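Local coordinates for CELL WALL surface anchor family protein (Streptococcus pneumoniae, PDB 2WW8) that probably serves as the pilus adhesin, helping pneumococci to recognise and attach to host cells, at residues Leu101-Ala104 and Gln105-Gly109; Phe821-Asn825 and Gly826-Asp830. All coordinates share one frame; numbering follows the deposited sequence.

Interaction 1 (Leu101-Ala104 and Gln105-Gly109); sequences LTEA and QPPVG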
loop_
_atom_site.group_PDB
_atom_site.type_symbol
_atom_site.label_atom_id
_atom_site.label_comp_id
_atom_site.label_asym_id
_atom_site.label_seq_id
_atom_site.Cartn_x
_atom_site.Cartn_y
_atom_site.Cartn_z
ATOM N N LEU A 101 28.845 -43.858 9.308
ATOM C CA LEU A 101 29.788 -43.019 10.051
ATOM C C LEU A 101 30.485 -43.866 11.118
ATOM O O LEU A 101 29.834 -44.532 11.941
ATOM C CB LEU A 101 29.049 -41.874 10.754
ATOM C CG LEU A 101 29.622 -40.517 11.203
ATOM C CD1 LEU A 101 29.344 -40.325 12.695
ATOM C CD2 LEU A 101 31.091 -40.208 10.904
ATOM N N THR A 102 31.816 -43.822 11.085
ATOM C CA THR A 102 32.683 -44.569 12.011
ATOM C C THR A 102 33.774 -43.657 12.573
ATOM O O THR A 102 34.320 -42.778 11.889
ATOM C CB THR A 102 33.395 -45.774 11.348
ATOM O OG1 THR A 102 33.900 -45.366 10.070
ATOM C CG2 THR A 102 32.471 -46.984 11.182
ATOM N N GLU A 103 34.069 -43.881 13.849
ATOM C CA GLU A 103 35.267 -43.324 14.458
ATOM C C GLU A 103 36.505 -44.137 14.001
ATOM O O GLU A 103 36.639 -45.326 14.292
ATOM C CB GLU A 103 35.091 -43.284 15.979
ATOM C CG GLU A 103 36.008 -42.320 16.708
ATOM C CD GLU A 103 36.111 -42.659 18.185
ATOM O OE1 GLU A 103 35.960 -43.868 18.537
ATOM O OE2 GLU A 103 36.349 -41.731 19.002
ATOM N N ALA A 104 37.399 -43.503 13.248
ATOM C CA ALA A 104 38.599 -44.182 12.784
ATOM C C ALA A 104 39.641 -44.202 13.916
ATOM O O ALA A 104 40.136 -45.265 14.292
ATOM C CB ALA A 104 39.135 -43.525 11.506
ATOM N N GLN A 105 39.962 -43.032 14.463
ATOM C CA GLN A 105 40.730 -42.965 15.704
ATOM C C GLN A 105 40.069 -42.036 16.740
ATOM O O GLN A 105 39.534 -40.995 16.367
ATOM C CB GLN A 105 42.203 -42.626 15.433
ATOM C CG GLN A 105 42.531 -41.174 15.135
ATOM C CD GLN A 105 44.030 -40.937 15.032
ATOM O OE1 GLN A 105 44.766 -41.764 14.498
ATOM N NE2 GLN A 105 44.489 -39.794 15.529
ATOM N N PRO A 106 40.062 -42.431 18.029
ATOM C CA PRO A 106 39.625 -41.599 19.166
ATOM C C PRO A 106 40.723 -40.631 19.631
ATOM O O PRO A 106 41.869 -40.815 19.214
ATOM C CB PRO A 106 39.335 -42.635 20.259
ATOM C CG PRO A 106 40.250 -43.770 19.954
ATOM C CD PRO A 106 40.342 -43.823 18.446
ATOM N N PRO A 107 40.407 -39.625 20.476
ATOM C CA PRO A 107 41.471 -38.766 21.027
ATOM C C PRO A 107 42.446 -39.567 21.882
ATOM O O PRO A 107 42.097 -40.662 22.337
ATOM C CB PRO A 107 40.728 -37.766 21.921
ATOM C CG PRO A 107 39.288 -37.837 21.521
ATOM C CD PRO A 107 39.069 -39.216 20.948
ATOM N N VAL A 108 43.653 -39.041 22.086
ATOM C CA VAL A 108 44.645 -39.736 22.905
ATOM C C VAL A 108 44.167 -39.718 24.358
ATOM O O VAL A 108 43.746 -38.672 24.861
ATOM C CB VAL A 108 46.086 -39.182 22.718
ATOM C CG1 VAL A 108 46.679 -39.696 21.396
ATOM C CG2 VAL A 108 46.134 -37.650 22.792
ATOM N N GLY A 109 44.207 -40.882 25.012
ATOM C CA GLY A 109 43.677 -41.040 26.368
ATOM C C GLY A 109 42.353 -41.784 26.463
ATOM O O GLY A 109 42.037 -42.322 27.524
#
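The carboxylate end of E103 overlaps P106, three residues further along the chain, and the two side chains cross at about a right angle. OE2 of E103 does most of the touching: it lies 3.3 Å from CA and 3.4 Å from CB of P106, so an oxygen rests on the carbon flank of the proline. Placing it there requires E103 to reach forward along the chain. Its CG stands opposite the backbone N (chi1 -160°) and the rest runs out extended, passing the carbonyl of Q105 with CG of E103 3.8 Å from O of Q105. P107 is more distant, its CD 4.2 Å from OE2 of E103, and it turns instead to the surroundings, packing on L62 and A65.

The corner that brings glutamate and proline together is a classic beta bulge. The chain turns at A104, and both A104 and Q105 keep backbone hydrogen bonds to V66 of strand 66-71. The stretch LTEAQPPVG resembles the E-box of the CNA_B pilin domains, with E103 as its glutamate, consistent with a prealbumin-like fold. G109 has backbone angles (105°/-22°) at which a side chain would press against the preceding carbonyl, enough in itself to require glycine.

The two oxygens of E103 have different company. OE1 accepts a hydrogen bond from the backbone N of S113, which ties the carboxylate to the far part of the same loop. Across the local contact OE2 meets carbon alone, so the proline bounds the carboxylate sterically, while the carboxylate's polar hold comes from S113. OE2 also approaches OE2 of E54, and this meeting of two acidic oxygens is probably unfavourable in itself, eased at most in part by K731, a long and weak ion-pair partner.

Interaction 2 (Phe821-Asn825 and Gly826-Asp830); sequences FQIVN and GEVRD
Two antiparallel strands, their axes 4.4 Å apart at closest approach, are joined by a type I' turn from V824 to E827, and the hydrogen-bonded pairs Q822/R829 and V824/E827 flank the non-hydrogen-bonded pair I823/V828. N of V824 meets O of E827 at 2.8 Å in the carbonyl plane, whereas the return bond from N of E827 to O of V824 comes from well above the V824 carbonyl plane. I823 and V828 share one face: CG2 of I823 lies 3.6 Å from CA of G826, while its CD1 reaches CG2 of V828 at 3.7 Å. This is a beta hairpin with a two-residue loop at the edge of a sheet of the prealbumin-like domain; D796 accepts hydrogen bonds from the backbone N of both N825 and G826, and the rings of F821 and Y799 meet. On the face of Q822, V824, E827 and R829, CG1 of V824 leans against CG of R829 at 3.7 Å. Bending at chi2 (-63°) carries the R829 chain past V824; its NE is buried without a partner, and NH2 has a long charge contact with OE1 of E827. The Q822 amide and D830 carboxylate lie nearly coplanar, weakly bonded (NE2 to OD2, 3.5 Å).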
loop_
_atom_site.group_PDB
_atom_site.type_symbol
_atom_site.label_atom_id
_atom_site.label_comp_id
_atom_site.label_asym_id
_atom_site.label_seq_id
_atom_site.Cartn_x
_atom_site.Cartn_y
_atom_site.Cartn_z
ATOM N N PHE A 821 57.527 -50.231 34.634
ATOM C CA PHE A 821 56.897 -49.727 33.404
ATOM C C PHE A 821 56.014 -48.548 33.787
ATOM O O PHE A 821 55.809 -48.316 34.978
ATOM C CB PHE A 821 56.072 -50.805 32.689
ATOM C CG PHE A 821 54.939 -51.376 33.517
ATOM C CD1 PHE A 821 55.122 -52.529 34.277
ATOM C CD2 PHE A 821 53.685 -50.757 33.553
ATOM C CE1 PHE A 821 54.070 -53.061 35.041
ATOM C CE2 PHE A 821 52.638 -51.274 34.302
ATOM C CZ PHE A 821 52.819 -52.430 35.039
ATOM N N GLN A 822 55.509 -47.839 32.777
ATOM C CA GLN A 822 54.602 -46.709 32.919
ATOM C C GLN A 822 53.331 -46.917 32.101
ATOM O O GLN A 822 53.357 -47.508 31.015
ATOM C CB GLN A 822 55.283 -45.456 32.372
ATOM C CG GLN A 822 55.933 -44.602 33.414
ATOM C CD GLN A 822 56.069 -43.168 32.927
ATOM O OE1 GLN A 822 55.338 -42.269 33.351
ATOM N NE2 GLN A 822 57.001 -42.955 32.010
ATOM N N ILE A 823 52.210 -46.423 32.619
ATOM C CA ILE A 823 50.973 -46.326 31.842
ATOM C C ILE A 823 50.775 -44.815 31.575
ATOM O O ILE A 823 50.742 -43.999 32.511
ATOM C CB ILE A 823 49.738 -46.986 32.565
ATOM C CG1 ILE A 823 49.952 -48.455 32.987
ATOM C CG2 ILE A 823 48.484 -46.890 31.704
ATOM C CD1 ILE A 823 50.061 -49.476 31.865
ATOM N N VAL A 824 50.699 -44.444 30.298
ATOM C CA VAL A 824 50.483 -43.057 29.873
ATOM C C VAL A 824 49.400 -43.046 28.802
ATOM O O VAL A 824 49.507 -43.766 27.794
ATOM C CB VAL A 824 51.762 -42.380 29.323
ATOM C CG1 VAL A 824 51.885 -42.564 27.806
ATOM C CG2 VAL A 824 51.754 -40.883 29.603
ATOM N N ASN A 825 48.369 -42.227 29.030
ATOM C CA ASN A 825 47.176 -42.192 28.181
ATOM C C ASN A 825 46.628 -43.603 27.978
ATOM O O ASN A 825 46.314 -43.993 26.853
ATOM C CB ASN A 825 47.511 -41.528 26.850
ATOM C CG ASN A 825 48.042 -40.109 27.025
ATOM O OD1 ASN A 825 47.569 -39.337 27.864
ATOM N ND2 ASN A 825 49.036 -39.756 26.221
ATOM N N GLY A 826 46.569 -44.357 29.081
ATOM C CA GLY A 826 46.163 -45.768 29.121
ATOM C C GLY A 826 46.993 -46.772 28.332
ATOM O O GLY A 826 46.544 -47.885 28.071
ATOM N N GLU A 827 48.198 -46.381 27.932
ATOM C CA GLU A 827 49.111 -47.315 27.283
ATOM C C GLU A 827 50.351 -47.660 28.107
ATOM O O GLU A 827 50.899 -46.840 28.846
ATOM C CB GLU A 827 49.494 -46.817 25.893
ATOM C CG GLU A 827 48.324 -46.800 24.917
ATOM C CD GLU A 827 48.761 -46.271 23.567
ATOM O OE1 GLU A 827 49.667 -46.881 22.955
ATOM O OE2 GLU A 827 48.218 -45.238 23.121
ATOM N N VAL A 828 50.769 -48.911 27.977
ATOM C CA VAL A 828 52.009 -49.383 28.564
ATOM C C VAL A 828 53.216 -48.724 27.874
ATOM O O VAL A 828 53.371 -48.819 26.646
ATOM C CB VAL A 828 52.107 -50.929 28.463
ATOM C CG1 VAL A 828 53.418 -51.428 29.130
ATOM C CG2 VAL A 828 50.845 -51.624 29.009
ATOM N N ARG A 829 54.069 -48.067 28.660
ATOM C CA ARG A 829 55.321 -47.467 28.158
ATOM C C ARG A 829 56.530 -47.897 28.988
ATOM O O ARG A 829 56.376 -48.241 30.165
ATOM C CB ARG A 829 55.267 -45.931 28.155
ATOM C CG ARG A 829 54.254 -45.307 27.233
ATOM C CD ARG A 829 54.424 -45.561 25.734
ATOM N NE ARG A 829 53.282 -44.973 25.019
ATOM C CZ ARG A 829 53.256 -44.647 23.729
ATOM N NH1 ARG A 829 54.320 -44.851 22.961
ATOM N NH2 ARG A 829 52.159 -44.108 23.204
ATOM N N ASP A 830 57.710 -47.864 28.361
ATOM C CA ASP A 830 59.023 -48.019 29.011
ATOM C C ASP A 830 59.143 -49.244 29.925
ATOM O O ASP A 830 59.475 -49.125 31.107
ATOM C CB ASP A 830 59.406 -46.755 29.780
ATOM C CG ASP A 830 59.278 -45.503 28.929
ATOM O OD1 ASP A 830 59.679 -45.503 27.737
ATOM O OD2 ASP A 830 58.766 -44.502 29.472
#

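How the interactions relate
From the N terminus, interaction 1 comes first, forming where strand 97-105 turns its corner into the loop before strand 116-121. Some seven hundred residues later interaction 2 closes the hairpin of strands 816-824 and 827-833. The two are in series and neither nest nor cross. They belong to two different prealbumin-like domains, yet they meet in space: N of G109 packs 3.8 Å from CB of N825, so the loop after strand 97-105 abuts the hairpin turn of the other domain. Backbone bonding of G109 to K734, which lies between strands 724-730 and 736-744, adds a tie at this junction between neighbouring domains.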